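Local structure of endonuclease V isoform X2 (Ciona intestinalis, 6OZI) at residues 22-35 with 204-216. The protein probably cleaves nucleic acid strands at inosine sites in a metal-dependent reaction, as a eukaryotic member of the endonuclease V family. The protein carries 1 engineered substitution. Sequence-based numbering, arbitrary orientation. Where two conformers were deposited one is given.
Sequences KIIRSDGDFSLSKV and AGHKCSLETAAKI
Asp27 reaches across to the N-terminus of helix 210-219, where Ser209 is the N-cap, and so ties the loop that leads into strand 37-45 to the strand-to-helix connection after strand 200-206 of this RNase H-like fold. From CB, with CG anti to the carbonyl carbon (chi1 -70°), the side chain drops its carboxylate over the first helical turn. CG sits 3.2 Å from Thr212 OG1 because OD2 bonds that hydroxyl. OD1 accepts from Ser209 N at 2.8 Å, a nearly straight bond that runs close to the C-O axis. OD2 accepts a short hydrogen bond from the Thr212 hydroxyl, OG1 to OD2 being 2.5 Å, on its syn side and 17° out of the carboxylate plane. Ser209 OG in turn caps the helix, accepting from Thr212 N, and the helix end would probably stabilise the negative charge. With an alanine here, Ser209 N and the Thr212 hydroxyl would probably be left without the carboxylate they share, weakening the tie between loop and helix start. Asp27 also opens a type II' turn that brings in Phe30, whose CE2 touches Thr212 CG2, while Ile216 CD1 sits at the ring edge. Beyond it Leu32 CD1 packs 3.6 Å from Ile216 CG1. Arg139 makes a cation-pi contact with Phe30, and its NE donates a hydrogen bond to Lys207 O. Just past the strand, Lys207 N donates to Ile24 O at 2.7 Å. The His206 ring carries Lys207 CG over one face and, at its edge, accepts the Ile24 N-H through ND1, 3.1 Å from N and only 2° out of plane.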
ATOM      1  N   LYS A  22      21.009   8.265 -32.176  1.00 28.53           N
ATOM      2  CA  LYS A  22      19.819   8.985 -32.598  1.00 29.25           C
ATOM      3  C   LYS A  22      19.173   9.759 -31.459  1.00 30.96           C
ATOM      4  O   LYS A  22      18.285  10.582 -31.708  1.00 32.75           O
ATOM      5  CB  LYS A  22      18.795   8.011 -33.195  1.00 29.68           C
ATOM      6  CG  LYS A  22      19.333   7.176 -34.352  1.00 30.34           C
ATOM      7  CD  LYS A  22      19.892   8.050 -35.454  1.00 31.47           C
ATOM      8  CE  LYS A  22      20.425   7.202 -36.599  1.00 33.67           C
ATOM      9  NZ  LYS A  22      21.399   6.180 -36.121  1.00 31.34           N
ATOM     10  N   ILE A  23      19.584   9.509 -30.216  1.00 30.79           N
ATOM     11  CA  ILE A  23      18.980  10.200 -29.085  1.00 28.57           C
ATOM     12  C   ILE A  23      19.481  11.636 -29.060  1.00 26.47           C
ATOM     13  O   ILE A  23      20.692  11.887 -29.080  1.00 27.55           O
ATOM     14  CB  ILE A  23      19.306   9.463 -27.781  1.00 27.09           C
ATOM     15  CG1 ILE A  23      18.671   8.074 -27.809  1.00 26.96           C
ATOM     16  CG2 ILE A  23      18.808  10.242 -26.584  1.00 24.92           C
ATOM     17  CD1 ILE A  23      19.339   7.085 -26.889  1.00 27.22           C
ATOM     18  N   ILE A  24      18.553  12.585 -28.994  1.00 27.61           N
ATOM     19  CA  ILE A  24      18.873  14.009 -29.011  1.00 28.32           C
ATOM     20  C   ILE A  24      18.671  14.556 -27.605  1.00 27.93           C
ATOM     21  O   ILE A  24      17.577  14.442 -27.035  1.00 26.85           O
ATOM     22  CB  ILE A  24      18.030  14.774 -30.040  1.00 28.14           C
ATOM     23  CG1 ILE A  24      18.374  14.294 -31.449  1.00 31.48           C
ATOM     24  CG2 ILE A  24      18.273  16.264 -29.917  1.00 28.10           C
ATOM     25  CD1 ILE A  24      17.516  14.908 -32.541  1.00 33.95           C
ATOM     26  N   ARG A  25      19.729  15.132 -27.043  1.00 28.24           N
ATOM     27  CA  ARG A  25      19.719  15.649 -25.679  1.00 27.99           C
ATOM     28  C   ARG A  25      19.817  17.169 -25.653  1.00 28.76           C
ATOM     29  O   ARG A  25      20.427  17.757 -24.759  1.00 29.57           O
ATOM     30  CB  ARG A  25      20.840  15.016 -24.863  1.00 27.27           C
ATOM     31  CG  ARG A  25      20.587  13.554 -24.617  1.00 27.12           C
ATOM     32  CD  ARG A  25      21.699  12.929 -23.838  1.00 28.58           C
ATOM     33  NE  ARG A  25      22.973  13.010 -24.549  1.00 30.11           N
ATOM     34  CZ  ARG A  25      24.031  13.674 -24.099  1.00 30.18           C
ATOM     35  NH1 ARG A  25      23.970  14.306 -22.936  1.00 28.71           N
ATOM     36  NH2 ARG A  25      25.155  13.696 -24.802  1.00 31.75           N
ATOM     37  N   SER A  26      19.206  17.810 -26.641  1.00 29.24           N
ATOM     38  CA  SER A  26      19.115  19.258 -26.719  0.51 29.50           C
ATOM     39  C   SER A  26      17.668  19.647 -26.993  1.00 30.11           C
ATOM     40  O   SER A  26      16.847  18.818 -27.400  1.00 30.35           O
ATOM     41  CB  SER A  26      20.040  19.824 -27.807  0.51 30.99           C
ATOM     42  OG  SER A  26      21.394  19.488 -27.558  0.51 30.84           O
ATOM     43  N   ASP A  27      17.365  20.928 -26.778  1.00 28.71           N
ATOM     44  CA  ASP A  27      15.992  21.403 -26.893  1.00 30.38           C
ATOM     45  C   ASP A  27      15.572  21.684 -28.334  1.00 33.18           C
ATOM     46  O   ASP A  27      14.384  21.583 -28.654  1.00 32.00           O
ATOM     47  CB  ASP A  27      15.802  22.656 -26.038  1.00 33.29           C
ATOM     48  CG  ASP A  27      15.847  22.358 -24.544  1.00 34.24           C
ATOM     49  OD1 ASP A  27      15.737  21.176 -24.155  1.00 33.18           O
ATOM     50  OD2 ASP A  27      15.995  23.309 -23.755  1.00 36.73           O
ATOM     51  N   GLY A  28      16.504  22.061 -29.205  1.00 36.72           N
ATOM     52  CA  GLY A  28      16.110  22.510 -30.533  1.00 38.73           C
ATOM     53  C   GLY A  28      15.261  23.762 -30.404  1.00 39.93           C
ATOM     54  O   GLY A  28      15.589  24.679 -29.640  1.00 38.10           O
ATOM     55  N   ASP A  29      14.142  23.808 -31.128  1.00 40.15           N
ATOM     56  CA  ASP A  29      13.204  24.918 -30.992  1.00 45.16           C
ATOM     57  C   ASP A  29      12.158  24.678 -29.904  1.00 42.48           C
ATOM     58  O   ASP A  29      11.165  25.412 -29.843  1.00 44.66           O
ATOM     59  CB  ASP A  29      12.531  25.241 -32.332  1.00 51.95           C
ATOM     60  CG  ASP A  29      12.050  24.010 -33.066  1.00 56.25           C
ATOM     61  OD1 ASP A  29      11.425  23.131 -32.423  1.00 57.05           O
ATOM     62  OD2 ASP A  29      12.301  23.928 -34.292  1.00 58.57           O
ATOM     63  N   PHE A  30      12.347  23.659 -29.069  1.00 41.01           N
ATOM     64  CA  PHE A  30      11.458  23.386 -27.951  1.00 36.82           C
ATOM     65  C   PHE A  30      11.889  24.182 -26.726  1.00 35.42           C
ATOM     66  O   PHE A  30      13.075  24.454 -26.522  1.00 35.74           O
ATOM     67  CB  PHE A  30      11.447  21.887 -27.630  1.00 33.89           C
ATOM     68  CG  PHE A  30      10.738  21.535 -26.345  1.00 30.89           C
ATOM     69  CD1 PHE A  30       9.357  21.479 -26.286  1.00 30.40           C
ATOM     70  CD2 PHE A  30      11.463  21.226 -25.204  1.00 29.37           C
ATOM     71  CE1 PHE A  30       8.705  21.136 -25.100  1.00 28.58           C
ATOM     72  CE2 PHE A  30      10.821  20.882 -24.022  1.00 27.30           C
ATOM     73  CZ  PHE A  30       9.442  20.839 -23.973  1.00 26.43           C
ATOM     74  N   SER A  31      10.906  24.576 -25.921  1.00 34.19           N
ATOM     75  CA  SER A  31      11.171  25.288 -24.679  1.00 33.63           C
ATOM     76  C   SER A  31      10.053  24.996 -23.684  1.00 33.29           C
ATOM     77  O   SER A  31       8.999  24.461 -24.033  1.00 33.03           O
ATOM     78  CB  SER A  31      11.315  26.794 -24.921  1.00 35.03           C
ATOM     79  OG  SER A  31      10.133  27.336 -25.475  1.00 35.52           O
ATOM     80  N   LEU A  32      10.307  25.356 -22.424  1.00 34.49           N
ATOM     81  CA  LEU A  32       9.321  25.140 -21.372  1.00 32.38           C
ATOM     82  C   LEU A  32       8.018  25.868 -21.668  1.00 32.33           C
ATOM     83  O   LEU A  32       6.938  25.381 -21.315  1.00 32.06           O
ATOM     84  CB  LEU A  32       9.887  25.596 -20.025  1.00 32.16           C
ATOM     85  CG  LEU A  32       9.027  25.332 -18.786  1.00 31.85           C
ATOM     86  CD1 LEU A  32       8.900  23.852 -18.535  1.00 27.51           C
ATOM     87  CD2 LEU A  32       9.598  26.032 -17.561  1.00 32.98           C
ATOM     88  N   SER A  33       8.098  27.028 -22.321  1.00 31.74           N
ATOM     89  CA  SER A  33       6.904  27.813 -22.614  0.81 32.91           C
ATOM     90  C   SER A  33       5.953  27.091 -23.556  1.00 32.30           C
ATOM     91  O   SER A  33       4.761  27.420 -23.588  1.00 33.54           O
ATOM     92  CB  SER A  33       7.304  29.168 -23.208  0.81 34.88           C
ATOM     93  OG  SER A  33       8.187  29.002 -24.303  0.81 34.76           O
ATOM     94  N   LYS A  34       6.445  26.115 -24.314  1.00 33.21           N
ATOM     95  CA  LYS A  34       5.608  25.371 -25.245  1.00 34.17           C
ATOM     96  C   LYS A  34       4.858  24.212 -24.595  1.00 31.41           C
ATOM     97  O   LYS A  34       3.997  23.610 -25.244  1.00 30.93           O
ATOM     98  CB  LYS A  34       6.461  24.846 -26.403  1.00 35.81           C
ATOM     99  CG  LYS A  34       6.879  25.929 -27.397  1.00 39.07           C
ATOM    100  CD  LYS A  34       7.566  25.318 -28.595  1.00 40.70           C
ATOM    101  CE  LYS A  34       7.725  26.326 -29.715  1.00 46.04           C
ATOM    102  NZ  LYS A  34       8.154  25.651 -30.974  1.00 48.43           N
ATOM    103  N   VAL A  35       5.157  23.879 -23.344  1.00 30.08           N
ATOM    104  CA  VAL A  35       4.509  22.746 -22.690  1.00 29.43           C
ATOM    105  C   VAL A  35       3.109  23.155 -22.249  1.00 30.16           C
ATOM    106  O   VAL A  35       2.947  23.967 -21.334  1.00 32.20           O
ATOM    107  CB  VAL A  35       5.329  22.233 -21.505  1.00 28.73           C
ATOM    108  CG1 VAL A  35       4.643  21.020 -20.897  1.00 27.37           C
ATOM    109  CG2 VAL A  35       6.738  21.885 -21.962  1.00 28.25           C
ATOM    110  N   ALA A 204      17.823  13.014 -19.406  1.00 22.55           N
ATOM    111  CA  ALA A 204      17.234  13.386 -20.677  1.00 20.62           C
ATOM    112  C   ALA A 204      16.724  12.142 -21.389  1.00 20.63           C
ATOM    113  O   ALA A 204      17.387  11.102 -21.411  1.00 20.45           O
ATOM    114  CB  ALA A 204      18.263  14.119 -21.540  1.00 21.57           C
ATOM    115  N   GLY A 205      15.525  12.242 -21.954  1.00 20.56           N
ATOM    116  CA  GLY A 205      15.001  11.152 -22.748  1.00 22.12           C
ATOM    117  C   GLY A 205      15.344  11.313 -24.215  1.00 23.06           C
ATOM    118  O   GLY A 205      16.253  10.661 -24.736  1.00 25.29           O
ATOM    119  N   HIS A 206      14.616  12.195 -24.887  1.00 20.59           N
ATOM    120  CA  HIS A 206      14.818  12.439 -26.304  1.00 23.97           C
ATOM    121  C   HIS A 206      14.182  13.775 -26.642  1.00 24.39           C
ATOM    122  O   HIS A 206      13.068  14.058 -26.190  1.00 25.07           O
ATOM    123  CB  HIS A 206      14.209  11.306 -27.135  1.00 27.52           C
ATOM    124  CG  HIS A 206      14.356  11.487 -28.610  1.00 29.51           C
ATOM    125  ND1 HIS A 206      15.539  11.873 -29.198  1.00 23.20           N
ATOM    126  CD2 HIS A 206      13.467  11.325 -29.618  1.00 24.41           C
ATOM    127  CE1 HIS A 206      15.372  11.947 -30.505  1.00 33.21           C
ATOM    128  NE2 HIS A 206      14.122  11.622 -30.785  1.00 26.35           N
ATOM    129  N   LYS A 207      14.892  14.585 -27.440  1.00 25.69           N
ATOM    130  CA  LYS A 207      14.419  15.904 -27.881  1.00 26.67           C
ATOM    131  C   LYS A 207      14.268  16.893 -26.717  1.00 25.48           C
ATOM    132  O   LYS A 207      13.404  17.773 -26.743  1.00 24.86           O
ATOM    133  CB  LYS A 207      13.098  15.774 -28.657  1.00 27.92           C
ATOM    134  CG  LYS A 207      13.205  14.888 -29.895  1.00 29.89           C
ATOM    135  CD  LYS A 207      11.901  14.780 -30.694  1.00 32.93           C
ATOM    136  CE  LYS A 207      11.497  16.030 -31.410  1.00 38.26           C
ATOM    137  NZ  LYS A 207      10.359  15.722 -32.337  1.00 42.72           N
ATOM    138  N   CYS A 208      15.149  16.799 -25.719  0.53 27.84           N
ATOM    139  CA  CYS A 208      15.056  17.641 -24.533  0.53 26.78           C
ATOM    140  C   CYS A 208      16.383  17.604 -23.782  0.53 26.72           C
ATOM    141  O   CYS A 208      16.949  16.527 -23.576  0.53 25.97           O
ATOM    142  CB  CYS A 208      13.913  17.168 -23.630  0.53 26.35           C
ATOM    143  SG  CYS A 208      13.527  18.255 -22.261  0.53 25.66           S
ATOM    144  N   SER A 209      16.876  18.773 -23.375  1.00 27.47           N
ATOM    145  CA  SER A 209      18.105  18.807 -22.593  1.00 27.70           C
ATOM    146  C   SER A 209      17.825  18.351 -21.159  1.00 26.68           C
ATOM    147  O   SER A 209      16.693  18.421 -20.665  1.00 23.30           O
ATOM    148  CB  SER A 209      18.719  20.209 -22.583  1.00 27.85           C
ATOM    149  OG  SER A 209      17.965  21.092 -21.769  1.00 27.39           O
ATOM    150  N   LEU A 210      18.884  17.894 -20.485  1.00 27.26           N
ATOM    151  CA  LEU A 210      18.748  17.488 -19.090  1.00 25.16           C
ATOM    152  C   LEU A 210      18.211  18.630 -18.237  1.00 28.14           C
ATOM    153  O   LEU A 210      17.409  18.414 -17.318  1.00 28.01           O
ATOM    154  CB  LEU A 210      20.098  17.000 -18.562  1.00 23.33           C
ATOM    155  CG  LEU A 210      20.209  16.698 -17.058  1.00 21.55           C
ATOM    156  CD1 LEU A 210      19.141  15.712 -16.590  1.00 17.18           C
ATOM    157  CD2 LEU A 210      21.592  16.176 -16.730  1.00 22.69           C
ATOM    158  N   GLU A 211      18.624  19.859 -18.552  1.00 26.28           N
ATOM    159  CA  GLU A 211      18.227  21.029 -17.776  1.00 28.13           C
ATOM    160  C   GLU A 211      16.737  21.315 -17.924  1.00 26.73           C
ATOM    161  O   GLU A 211      16.025  21.543 -16.931  1.00 27.29           O
ATOM    162  CB  GLU A 211      19.050  22.225 -18.235  1.00 33.70           C
ATOM    163  CG  GLU A 211      20.551  22.112 -17.962  1.00 39.42           C
ATOM    164  CD  GLU A 211      21.359  21.232 -18.919  1.00 42.23           C
ATOM    165  OE1 GLU A 211      20.807  20.727 -19.931  1.00 39.86           O
ATOM    166  OE2 GLU A 211      22.585  21.089 -18.656  1.00 45.20           O
ATOM    167  N   THR A 212      16.252  21.325 -19.166  1.00 26.51           N
ATOM    168  CA  THR A 212      14.828  21.500 -19.401  1.00 26.66           C
ATOM    169  C   THR A 212      14.043  20.327 -18.828  1.00 24.38           C
ATOM    170  O   THR A 212      12.971  20.517 -18.241  1.00 25.00           O
ATOM    171  CB  THR A 212      14.566  21.657 -20.899  1.00 29.06           C
ATOM    172  OG1 THR A 212      15.320  22.771 -21.408  1.00 29.23           O
ATOM    173  CG2 THR A 212      13.084  21.891 -21.149  1.00 30.85           C
ATOM    174  N   ALA A 213      14.589  19.114 -18.941  1.00 24.97           N
ATOM    175  CA  ALA A 213      13.958  17.951 -18.324  1.00 24.05           C
ATOM    176  C   ALA A 213      13.732  18.182 -16.835  1.00 24.74           C
ATOM    177  O   ALA A 213      12.625  17.973 -16.324  1.00 24.08           O
ATOM    178  CB  ALA A 213      14.811  16.702 -18.555  1.00 21.97           C
ATOM    179  N   ALA A 214      14.769  18.640 -16.127  1.00 24.87           N
ATOM    180  CA  ALA A 214      14.633  18.883 -14.694  1.00 24.84           C
ATOM    181  C   ALA A 214      13.600  19.967 -14.405  1.00 26.16           C
ATOM    182  O   ALA A 214      12.812  19.837 -13.461  1.00 25.04           O
ATOM    183  CB  ALA A 214      15.986  19.255 -14.086  1.00 25.26           C
ATOM    184  N   LYS A 215      13.575  21.038 -15.210  1.00 26.05           N
ATOM    185  CA  LYS A 215      12.557  22.070 -14.997  1.00 27.07           C
ATOM    186  C   LYS A 215      11.150  21.504 -15.153  1.00 26.55           C
ATOM    187  O   LYS A 215      10.235  21.863 -14.397  1.00 27.78           O
ATOM    188  CB  LYS A 215      12.748  23.244 -15.962  1.00 30.07           C
ATOM    189  CG  LYS A 215      13.493  24.443 -15.396  1.00 34.92           C
ATOM    190  CD  LYS A 215      14.254  25.184 -16.493  1.00 39.48           C
ATOM    191  CE  LYS A 215      14.696  26.563 -16.034  1.00 43.71           C
ATOM    192  NZ  LYS A 215      14.991  26.576 -14.577  1.00 44.21           N
ATOM    193  N   ILE A 216      10.951  20.631 -16.141  1.00 25.93           N
ATOM    194  CA  ILE A 216       9.627  20.058 -16.365  1.00 24.58           C
ATOM    195  C   ILE A 216       9.252  19.116 -15.227  1.00 22.50           C
ATOM    196  O   ILE A 216       8.100  19.087 -14.777  1.00 24.38           O
ATOM    197  CB  ILE A 216       9.587  19.355 -17.734  1.00 24.39           C
ATOM    198  CG1 ILE A 216       9.802  20.391 -18.847  1.00 25.91           C
ATOM    199  CG2 ILE A 216       8.281  18.594 -17.920  1.00 23.76           C
ATOM    200  CD1 ILE A 216       9.874  19.813 -20.239  1.00 25.63           C
TER
HETATM  201  O   HOH W   1      21.260  17.313 -21.935  1.00 29.06           O
HETATM  202  O   HOH W   2      13.061  19.564 -29.635  1.00 27.19           O